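Local coordinates for protein COG0778: Nitroreductase (Streptococcus pneumoniae, PDB 2B67) that binds flavin mononucleotide and, as a member of the nitroreductase family, probably catalyses flavin-dependent electron transfer from a reduced nicotinamide nucleotide to an acceptor, at residues R30-I35 / V143-D148; A61-G66 / K161-E166; K93-G98 / E106-F111; A120-S123 / D129-A132. All blocks are in the same frame, centred on the assembly; numbering follows the deposited sequence.

All four contacts belong to one nitroreductase-type alpha-beta fold, in which helices pack around a four-stranded antiparallel sheet. Interactions 1 and 4 share helix 124-148, using its C-terminal and N-terminal parts with centres 27 Å apart. Interaction 3 pairs helices 87-98 and 105-120, and the loop leading from the latter into helix 124-148 supplies interaction 4, its centre 19 Å from that of interaction 3. Along the chain, interactions 3 and 4 follow one another, and both lie between the two segments of interaction 1, whose segments interleave with those of interaction 2. Interactions 1, 3 and 4 also touch the second subunit, so the same helices that pack within the chain also contribute to the dimer interface.

Interaction 1. Residues R30-I35 / V143-D148; sequences RTAIEI and VLALTD
Helices 26-36 and 124-148 run roughly antiparallel where Ala-32 meets Ala-145, their local axes 8.4 Å apart at closest approach with 135° between their directions. This is alanine-mediated helix packing in the alpha-beta fold of the nitroreductases, and the two CA atoms, of Ala-32 and Ala-145, come within 5.0 Å of each other. Such closeness suits alanine, whose single methyl adds little bulk between backbones: Ala-145 CB lies 3.6 Å from the carbonyl oxygen Ala-32 O and 4.1 Å from Ala-32 CB. One turn further on, Ile-35 packs its CB and its CG2 branch on Ala-145 CB. Leu-146 also packs on the Ala-32 methyl; its CB does not aim at the neighbouring helix, but the branched end reaches it.

Around this apolar seam, Ile-33 packs on strand 48-53, while Leu-144 lies against helix 5-12 and also touches Phe-6 of the second subunit. Thr-147 folds its hydroxyl back onto its own helix, where OG1 donates to Val-143 O at 2.7 Å; this carbonyl also accepts from Thr-147 N, the two donors coming from opposite faces of its plane. With chi1 at -73°, Leu-146 CG stands anti to its own carbonyl carbon, and the CD2 methyl then rests 3.5 Å from Ala-32 CB.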
# COMPACT_ATOMS: atom_id res chain seq x y z
N ARG A 30 8.24 -17.81 -0.57
CA ARG A 30 7.57 -17.94 -1.85
C ARG A 30 6.06 -17.95 -1.69
O ARG A 30 5.33 -17.35 -2.49
CB ARG A 30 8.04 -19.18 -2.61
CG ARG A 30 7.51 -19.21 -4.04
CD ARG A 30 7.66 -20.57 -4.66
NE ARG A 30 6.40 -21.00 -5.28
CZ ARG A 30 6.24 -21.14 -6.59
NH1 ARG A 30 7.25 -20.90 -7.39
NH2 ARG A 30 5.08 -21.54 -7.09
N THR A 31 5.57 -18.64 -0.67
CA THR A 31 4.12 -18.63 -0.43
C THR A 31 3.61 -17.22 -0.08
O THR A 31 2.59 -16.78 -0.61
CB THR A 31 3.74 -19.60 0.69
OG1 THR A 31 4.06 -20.94 0.27
CG2 THR A 31 2.26 -19.49 1.01
N ALA A 32 4.31 -16.55 0.85
CA ALA A 32 3.88 -15.22 1.30
C ALA A 32 3.82 -14.26 0.10
O ALA A 32 2.91 -13.43 0.00
CB ALA A 32 4.83 -14.70 2.38
N ILE A 33 4.77 -14.42 -0.81
CA ILE A 33 4.84 -13.55 -1.97
C ILE A 33 3.72 -13.90 -2.93
O ILE A 33 3.12 -13.01 -3.53
CB ILE A 33 6.25 -13.54 -2.63
CG1 ILE A 33 7.28 -12.90 -1.68
CG2 ILE A 33 6.23 -12.81 -3.99
CD1 ILE A 33 8.73 -13.01 -2.20
N GLU A 34 3.42 -15.19 -3.06
CA GLU A 34 2.29 -15.60 -3.89
C GLU A 34 0.95 -15.11 -3.34
O GLU A 34 0.06 -14.69 -4.12
CB GLU A 34 2.30 -17.10 -4.15
CG GLU A 34 1.28 -17.53 -5.20
CD GLU A 34 1.32 -19.02 -5.48
OE1 GLU A 34 1.50 -19.80 -4.52
OE2 GLU A 34 1.20 -19.41 -6.66
N ILE A 35 0.77 -15.14 -2.03
CA ILE A 35 -0.45 -14.52 -1.46
C ILE A 35 -0.47 -12.98 -1.66
O ILE A 35 -1.50 -12.41 -2.03
CB ILE A 35 -0.66 -14.88 0.06
CG1 ILE A 35 -0.96 -16.38 0.23
CG2 ILE A 35 -1.82 -14.10 0.68
CD1 ILE A 35 -0.87 -16.84 1.70
N VAL A 143 3.56 -8.20 4.19
CA VAL A 143 3.85 -8.28 5.62
C VAL A 143 2.76 -9.02 6.40
O VAL A 143 3.05 -9.74 7.40
CB VAL A 143 4.25 -6.92 6.27
CG1 VAL A 143 5.50 -6.34 5.62
CG2 VAL A 143 3.12 -5.95 6.26
N LEU A 144 1.51 -8.86 5.96
CA LEU A 144 0.39 -9.58 6.56
C LEU A 144 0.47 -11.07 6.27
O LEU A 144 0.26 -11.89 7.19
CB LEU A 144 -0.97 -9.03 6.09
CG LEU A 144 -1.30 -7.64 6.64
CD1 LEU A 144 -2.49 -7.05 5.82
CD2 LEU A 144 -1.62 -7.74 8.11
N ALA A 145 0.82 -11.41 5.03
CA ALA A 145 1.01 -12.81 4.68
C ALA A 145 2.13 -13.47 5.51
O ALA A 145 2.00 -14.60 5.95
CB ALA A 145 1.22 -13.00 3.14
N LEU A 146 3.23 -12.76 5.72
CA LEU A 146 4.34 -13.23 6.57
C LEU A 146 3.89 -13.44 8.01
O LEU A 146 4.17 -14.49 8.65
CB LEU A 146 5.50 -12.21 6.53
CG LEU A 146 6.30 -12.21 5.21
CD1 LEU A 146 7.31 -11.04 5.09
CD2 LEU A 146 6.98 -13.56 4.95
N THR A 147 3.17 -12.42 8.51
CA THR A 147 2.61 -12.42 9.85
C THR A 147 1.71 -13.62 10.03
O THR A 147 1.81 -14.32 11.02
CB THR A 147 1.80 -11.14 10.15
OG1 THR A 147 2.66 -9.99 10.04
CG2 THR A 147 1.18 -11.19 11.56
N ASP A 148 0.80 -13.84 9.07
CA ASP A 148 -0.05 -15.03 9.08
C ASP A 148 0.70 -16.37 9.20
O ASP A 148 0.14 -17.35 9.68
CB ASP A 148 -0.93 -15.09 7.83
CG ASP A 148 -2.09 -16.07 8.00
OD1 ASP A 148 -2.18 -17.03 7.20
OD2 ASP A 148 -2.89 -15.88 8.94

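Interaction 2. Residues A61-G66 / K161-E166; sequences AKLAYG and KSKVNE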
# COMPACT_ATOMS: atom_id res chain seq x y z
N ALA A 61 23.23 -4.41 3.21
CA ALA A 61 23.17 -3.70 4.48
C ALA A 61 24.02 -2.43 4.50
O ALA A 61 23.69 -1.49 5.23
CB ALA A 61 23.61 -4.63 5.61
N LYS A 62 25.12 -2.41 3.74
CA LYS A 62 25.99 -1.21 3.63
C LYS A 62 25.28 -0.02 3.03
O LYS A 62 25.77 1.12 3.16
CB LYS A 62 27.23 -1.51 2.78
CG LYS A 62 28.14 -2.54 3.39
CD LYS A 62 29.32 -2.76 2.46
CE LYS A 62 30.17 -3.90 2.98
NZ LYS A 62 31.08 -4.36 1.89
N LEU A 63 24.12 -0.28 2.39
CA LEU A 63 23.27 0.77 1.79
C LEU A 63 22.20 1.34 2.73
O LEU A 63 21.48 2.31 2.41
CB LEU A 63 22.60 0.25 0.53
CG LEU A 63 23.49 -0.34 -0.55
CD1 LEU A 63 22.61 -0.61 -1.72
CD2 LEU A 63 24.69 0.60 -0.92
N ALA A 64 22.07 0.72 3.90
CA ALA A 64 21.01 1.07 4.84
C ALA A 64 21.50 2.14 5.82
O ALA A 64 22.65 2.07 6.27
CB ALA A 64 20.56 -0.20 5.62
N TYR A 65 20.66 3.10 6.18
CA TYR A 65 21.07 4.19 7.09
C TYR A 65 20.87 3.83 8.57
O TYR A 65 19.96 3.08 8.91
CB TYR A 65 20.24 5.46 6.84
CG TYR A 65 20.17 6.00 5.42
CD1 TYR A 65 18.99 6.55 4.93
CD2 TYR A 65 21.27 5.96 4.58
CE1 TYR A 65 18.90 7.03 3.64
CE2 TYR A 65 21.20 6.45 3.30
CZ TYR A 65 20.00 6.97 2.84
OH TYR A 65 19.95 7.50 1.57
N GLY A 66 21.70 4.41 9.44
CA GLY A 66 21.49 4.30 10.89
C GLY A 66 21.34 2.86 11.34
O GLY A 66 22.06 1.98 10.87
N LYS A 161 18.85 4.31 -2.29
CA LYS A 161 18.21 3.72 -3.45
C LYS A 161 19.09 3.68 -4.69
O LYS A 161 18.95 2.78 -5.52
CB LYS A 161 16.89 4.41 -3.77
CG LYS A 161 15.77 4.04 -2.81
CD LYS A 161 14.62 5.02 -2.90
CE LYS A 161 13.41 4.62 -2.03
NZ LYS A 161 12.20 5.33 -2.56
N SER A 162 20.02 4.64 -4.80
CA SER A 162 20.86 4.80 -6.00
C SER A 162 21.87 3.66 -6.18
O SER A 162 22.44 3.49 -7.28
CB SER A 162 21.60 6.15 -5.94
OG SER A 162 22.66 6.15 -4.98
N LYS A 163 22.13 2.87 -5.15
CA LYS A 163 23.13 1.80 -5.35
C LYS A 163 22.53 0.40 -5.37
O LYS A 163 23.25 -0.59 -5.59
CB LYS A 163 24.25 1.87 -4.28
CG LYS A 163 25.13 3.11 -4.37
CD LYS A 163 26.19 3.14 -3.25
CE LYS A 163 27.14 4.35 -3.43
NZ LYS A 163 28.01 4.52 -2.20
N VAL A 164 21.22 0.32 -5.11
CA VAL A 164 20.59 -0.98 -4.88
C VAL A 164 20.61 -1.85 -6.13
O VAL A 164 20.87 -3.06 -6.03
CB VAL A 164 19.11 -0.89 -4.32
CG1 VAL A 164 18.55 -2.30 -4.19
CG2 VAL A 164 19.06 -0.25 -2.93
N ASN A 165 20.35 -1.26 -7.30
CA ASN A 165 20.33 -2.03 -8.55
C ASN A 165 21.67 -2.67 -8.80
O ASN A 165 21.75 -3.82 -9.19
CB ASN A 165 19.97 -1.16 -9.77
CG ASN A 165 18.49 -0.85 -9.85
OD1 ASN A 165 17.74 -1.49 -10.60
ND2 ASN A 165 18.07 0.15 -9.12
N GLU A 166 22.73 -1.89 -8.59
CA GLU A 166 24.11 -2.33 -8.79
C GLU A 166 24.46 -3.47 -7.82
O GLU A 166 24.84 -4.55 -8.25
CB GLU A 166 25.02 -1.11 -8.59
CG GLU A 166 26.50 -1.35 -8.62
CD GLU A 166 27.28 -0.05 -8.73
OE1 GLU A 166 28.16 0.03 -9.63
OE2 GLU A 166 27.00 0.92 -7.94
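Leu-63 meets Lys-163 and Val-164 where a connecting loop of the nitroreductase fold lies against helix 161-168. A type I beta turn runs from Ala-61 to Ala-64, closed by a hydrogen bond of 3.0 Å from Ala-64 N to Ala-61 O. Ala-61 turns its small methyl to helix 68-74, touching Phe-69, Val-72 and Ser-73.

Next comes Leu-63, the residue that carries the contact. A chi1 of -55° sets its CG beside the backbone N, which sends the forked end to the helix. One methyl, CD1, sits 3.8 Å from Val-164 CG2 and equally near Val-164 CA; the other, CD2, lies across the aliphatic part of Lys-163. A forked leucine suits this place because its two branches serve two neighbours at once. Backbone hydrogen bonds of Leu-63 with Asp-160 and of Tyr-65 with Gly-158 bind the loop to the chain just before the helix.

Val-164 continues inward to Phe-82 and Pro-176 on the sheet, linking the loop to the core. Lys-163 suits the exposed margin of the contact: its extended chain gives CB and CD to the leucine, while its end leads away. Leu-63 CD2 lies 3.6 Å from Lys-163 CB and 3.8 Å from Lys-163 CD.

Interaction 3. Residues K93-G98 / E106-F111; sequences KIARVG and EQLQYF. With ACY (acetic acid), chain F.
Ala-95 forms the shallow spot on helix 87-98 into which Leu-108 and Phe-111 of helix 105-120 press. With only a methyl at this position, the CA atoms of Ala-95 and Leu-108 approach to 5.5 Å, and the local axes to 8.7 Å, at 142° between their directions. Two bumps enter the hollow: Phe-111 CB stands 3.7 Å from Ala-95 CB, and the CD2 branch of Leu-108 reaches over both that methyl and the carbonyl oxygen, with Ala-95 O to Leu-108 CD2 at 3.5 Å.

The next projection comes from the opposing helix. A chi1 of -76° sets Ile-94 CG1 beside the backbone N and leaves the CG2 methyl anti to it, over the Phe-111 ring. This methyl sits over the middle of the face, 3.9 Å from the centroid and 3° off the normal, a CH-pi contact. Tyr-110 CD1 covers the opposite face, so the phenyl is sandwiched, and Phe-103 meets it as well.

Lys-93 points away from this seam; its NZ donates to OXT of an acetic acid molecule, probably from the crystallisation liquor, at 2.8 Å and forms a salt bridge with Glu-199 of the second subunit. The side chain of Phe-111 is about 7 Å from a bound FMN, placing this antiparallel helical hairpin beside the flavin site of a dimeric nitroreductase.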
# COMPACT_ATOMS: atom_id res chain seq x y z
N LYS A 93 4.04 -7.07 -20.94
CA LYS A 93 4.41 -8.27 -20.19
C LYS A 93 3.18 -9.05 -19.71
O LYS A 93 3.11 -10.25 -19.88
CB LYS A 93 5.27 -7.89 -18.98
CG LYS A 93 5.91 -9.10 -18.25
CD LYS A 93 6.56 -8.67 -16.91
CE LYS A 93 7.13 -9.87 -16.15
NZ LYS A 93 8.41 -10.37 -16.76
N ILE A 94 2.20 -8.36 -19.14
CA ILE A 94 1.00 -9.03 -18.68
C ILE A 94 0.30 -9.73 -19.87
O ILE A 94 -0.04 -10.92 -19.80
CB ILE A 94 0.12 -8.03 -17.90
CG1 ILE A 94 0.77 -7.82 -16.50
CG2 ILE A 94 -1.31 -8.54 -17.77
CD1 ILE A 94 0.77 -6.46 -16.07
N ALA A 95 0.15 -9.02 -20.98
CA ALA A 95 -0.44 -9.62 -22.19
C ALA A 95 0.39 -10.81 -22.70
O ALA A 95 -0.16 -11.86 -23.06
CB ALA A 95 -0.59 -8.55 -23.28
N ARG A 96 1.70 -10.66 -22.71
CA ARG A 96 2.57 -11.70 -23.26
C ARG A 96 2.56 -12.97 -22.39
O ARG A 96 2.40 -14.08 -22.91
CB ARG A 96 3.99 -11.15 -23.42
CG ARG A 96 5.04 -12.12 -23.95
CD ARG A 96 6.45 -11.46 -23.94
NE ARG A 96 6.44 -10.17 -24.67
CZ ARG A 96 6.60 -8.97 -24.10
NH1 ARG A 96 6.55 -7.88 -24.87
NH2 ARG A 96 6.83 -8.86 -22.79
N VAL A 97 2.66 -12.80 -21.07
CA VAL A 97 2.72 -13.93 -20.16
C VAL A 97 1.31 -14.55 -19.98
O VAL A 97 1.16 -15.78 -20.01
CB VAL A 97 3.40 -13.55 -18.81
CG1 VAL A 97 3.52 -14.77 -17.87
CG2 VAL A 97 4.83 -12.94 -19.05
N GLY A 98 0.28 -13.73 -19.82
CA GLY A 98 -1.07 -14.27 -19.62
C GLY A 98 -1.64 -14.88 -20.90
O GLY A 98 -2.24 -15.97 -20.88
N GLU A 106 -9.90 -8.50 -26.93
CA GLU A 106 -10.06 -7.11 -26.50
C GLU A 106 -9.09 -6.76 -25.36
O GLU A 106 -8.45 -5.70 -25.38
CB GLU A 106 -11.47 -6.87 -25.98
CG GLU A 106 -12.58 -7.05 -26.99
CD GLU A 106 -13.95 -6.85 -26.34
OE1 GLU A 106 -14.18 -5.73 -25.77
OE2 GLU A 106 -14.78 -7.81 -26.37
N GLN A 107 -9.03 -7.64 -24.36
CA GLN A 107 -8.12 -7.48 -23.23
C GLN A 107 -6.64 -7.48 -23.66
O GLN A 107 -5.84 -6.66 -23.17
CB GLN A 107 -8.39 -8.57 -22.19
CG GLN A 107 -9.73 -8.39 -21.50
CD GLN A 107 -10.07 -9.55 -20.54
OE1 GLN A 107 -9.94 -10.73 -20.87
NE2 GLN A 107 -10.51 -9.19 -19.35
N LEU A 108 -6.29 -8.38 -24.58
CA LEU A 108 -4.92 -8.41 -25.07
C LEU A 108 -4.50 -7.10 -25.78
O LEU A 108 -3.37 -6.64 -25.62
CB LEU A 108 -4.70 -9.63 -25.98
CG LEU A 108 -4.57 -11.02 -25.34
CD1 LEU A 108 -4.61 -12.12 -26.40
CD2 LEU A 108 -3.29 -11.15 -24.50
N GLN A 109 -5.41 -6.52 -26.57
CA GLN A 109 -5.17 -5.25 -27.29
C GLN A 109 -5.02 -4.11 -26.29
O GLN A 109 -4.23 -3.18 -26.46
CB GLN A 109 -6.36 -4.95 -28.22
CG GLN A 109 -6.43 -3.51 -28.75
CD GLN A 109 -6.07 -3.35 -30.24
OE1 GLN A 109 -5.05 -3.89 -30.73
NE2 GLN A 109 -6.92 -2.60 -30.97
N TYR A 110 -5.82 -4.20 -25.23
CA TYR A 110 -5.79 -3.20 -24.20
C TYR A 110 -4.42 -3.17 -23.52
O TYR A 110 -3.81 -2.12 -23.45
CB TYR A 110 -6.91 -3.47 -23.21
CG TYR A 110 -6.83 -2.62 -21.98
CD1 TYR A 110 -6.52 -3.20 -20.75
CD2 TYR A 110 -7.10 -1.24 -22.02
CE1 TYR A 110 -6.47 -2.45 -19.59
CE2 TYR A 110 -7.05 -0.47 -20.86
CZ TYR A 110 -6.74 -1.09 -19.64
OH TYR A 110 -6.69 -0.38 -18.47
N PHE A 111 -3.93 -4.32 -23.07
CA PHE A 111 -2.60 -4.37 -22.46
C PHE A 111 -1.45 -4.15 -23.47
O PHE A 111 -0.43 -3.54 -23.13
CB PHE A 111 -2.40 -5.69 -21.72
CG PHE A 111 -3.15 -5.78 -20.41
CD1 PHE A 111 -4.18 -6.71 -20.25
CD2 PHE A 111 -2.81 -4.99 -19.33
CE1 PHE A 111 -4.88 -6.82 -19.02
CE2 PHE A 111 -3.49 -5.08 -18.09
CZ PHE A 111 -4.54 -6.00 -17.94
C ACY F . 11.47 -8.75 -15.99
O ACY F . 12.53 -8.77 -15.34
OXT ACY F . 10.34 -8.89 -15.47
CH3 ACY F . 11.56 -8.54 -17.47

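Interaction 4. Residues A120-S123 / D129-A132; sequences ARYS and DYLA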
# COMPACT_ATOMS: atom_id res chain seq x y z
N ALA A 120 1.95 6.54 -21.59
CA ALA A 120 2.78 7.50 -22.30
C ALA A 120 2.42 8.95 -21.99
O ALA A 120 3.29 9.82 -22.09
CB ALA A 120 2.72 7.25 -23.82
N ARG A 121 1.16 9.22 -21.64
CA ARG A 121 0.70 10.58 -21.30
C ARG A 121 0.79 10.97 -19.81
O ARG A 121 0.36 12.06 -19.43
CB ARG A 121 -0.74 10.79 -21.78
CG ARG A 121 -0.87 11.23 -23.22
CD ARG A 121 -2.33 11.18 -23.64
NE ARG A 121 -2.72 9.86 -24.12
CZ ARG A 121 -3.97 9.41 -24.17
NH1 ARG A 121 -4.98 10.17 -23.74
NH2 ARG A 121 -4.21 8.20 -24.64
N TYR A 122 1.32 10.07 -18.99
CA TYR A 122 1.57 10.39 -17.57
C TYR A 122 2.74 11.37 -17.39
O TYR A 122 3.82 11.17 -17.93
CB TYR A 122 1.88 9.11 -16.77
CG TYR A 122 0.69 8.24 -16.44
CD1 TYR A 122 -0.47 8.26 -17.24
CD2 TYR A 122 0.71 7.38 -15.33
CE1 TYR A 122 -1.55 7.48 -16.95
CE2 TYR A 122 -0.39 6.57 -15.03
CZ TYR A 122 -1.50 6.63 -15.84
OH TYR A 122 -2.61 5.84 -15.59
N SER A 123 2.54 12.41 -16.61
CA SER A 123 3.65 13.22 -16.12
C SER A 123 4.66 12.35 -15.33
O SER A 123 4.37 11.19 -14.97
CB SER A 123 3.11 14.33 -15.21
OG SER A 123 2.84 13.85 -13.89
N ASP A 129 4.32 8.48 -8.53
CA ASP A 129 3.23 8.25 -7.56
C ASP A 129 2.53 6.93 -7.76
O ASP A 129 2.16 6.24 -6.79
CB ASP A 129 2.18 9.39 -7.60
CG ASP A 129 2.70 10.73 -7.01
OD1 ASP A 129 3.84 10.79 -6.51
OD2 ASP A 129 1.96 11.74 -7.06
N TYR A 130 2.32 6.58 -9.03
CA TYR A 130 1.63 5.34 -9.43
C TYR A 130 2.44 4.13 -8.93
O TYR A 130 1.92 3.23 -8.28
CB TYR A 130 1.49 5.33 -10.95
CG TYR A 130 0.76 4.20 -11.59
CD1 TYR A 130 -0.57 4.35 -12.01
CD2 TYR A 130 1.40 3.00 -11.85
CE1 TYR A 130 -1.25 3.29 -12.67
CE2 TYR A 130 0.73 1.93 -12.48
CZ TYR A 130 -0.57 2.09 -12.93
OH TYR A 130 -1.21 1.00 -13.56
N LEU A 131 3.74 4.16 -9.19
CA LEU A 131 4.61 3.06 -8.77
C LEU A 131 4.67 2.97 -7.23
O LEU A 131 4.59 1.89 -6.64
CB LEU A 131 5.99 3.25 -9.37
CG LEU A 131 6.13 3.17 -10.91
CD1 LEU A 131 7.61 3.39 -11.28
CD2 LEU A 131 5.65 1.87 -11.52
N ALA A 132 4.78 4.14 -6.59
CA ALA A 132 4.90 4.17 -5.14
C ALA A 132 3.61 3.64 -4.48
O ALA A 132 3.66 2.87 -3.50
CB ALA A 132 5.25 5.59 -4.63
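Tyr-122, in the loop before helix 124-148, meets Tyr-130 on that helix in an offset edge-to-face aromatic pair. The ring centroids are 5.8 Å apart and the planes inclined at 68°, with the edge of Tyr-122 directed toward the face of Tyr-130. The closest atoms are Tyr-122 CE2 and Tyr-130 CD1, at 3.8 Å, and the latter carbon lies near the plane of the Tyr-122 ring. Further along the same edge, Tyr-122 OH comes to 4.1 Å from Tyr-130 CE1, and Tyr-122 CE2 is equally near that carbon, so two neighbouring atoms of one side of the Tyr-130 ring receive the approach. A chi1 of -177° swings Tyr-130 CG anti to its backbone N, carrying its ring across to the loop. The broad rings suit this junction because they bridge backbones that stay far apart: even the nearest CA atoms, those of Tyr-122 and Tyr-130, are separated by 9.6 Å. Phe-119 meets both tyrosines edge-to-face, while Tyr-130 also packs on Ala-42 and Tyr-122 on His-43.

Among the polar interactions, Tyr-130 OH is hydrogen-bonded to His-43 ND1 and Ser-45 OG, so the far end of the buried ring is held and its polar atom satisfied. Ser-123 occupies the N-cap of helix 124-148, its short hydroxyl side chain accepting from Gln-126 N, and Asp-129 OD1 is hydrogen-bonded to Ser-128 OG of the second subunit.

Ala-42 and His-43 line an FMN pocket, and the side chain of Tyr-130 is about 6 Å from a bound FMN, consistent with the aromatic pair forming a second layer behind the cofactor site at the nitroreductase dimer interface.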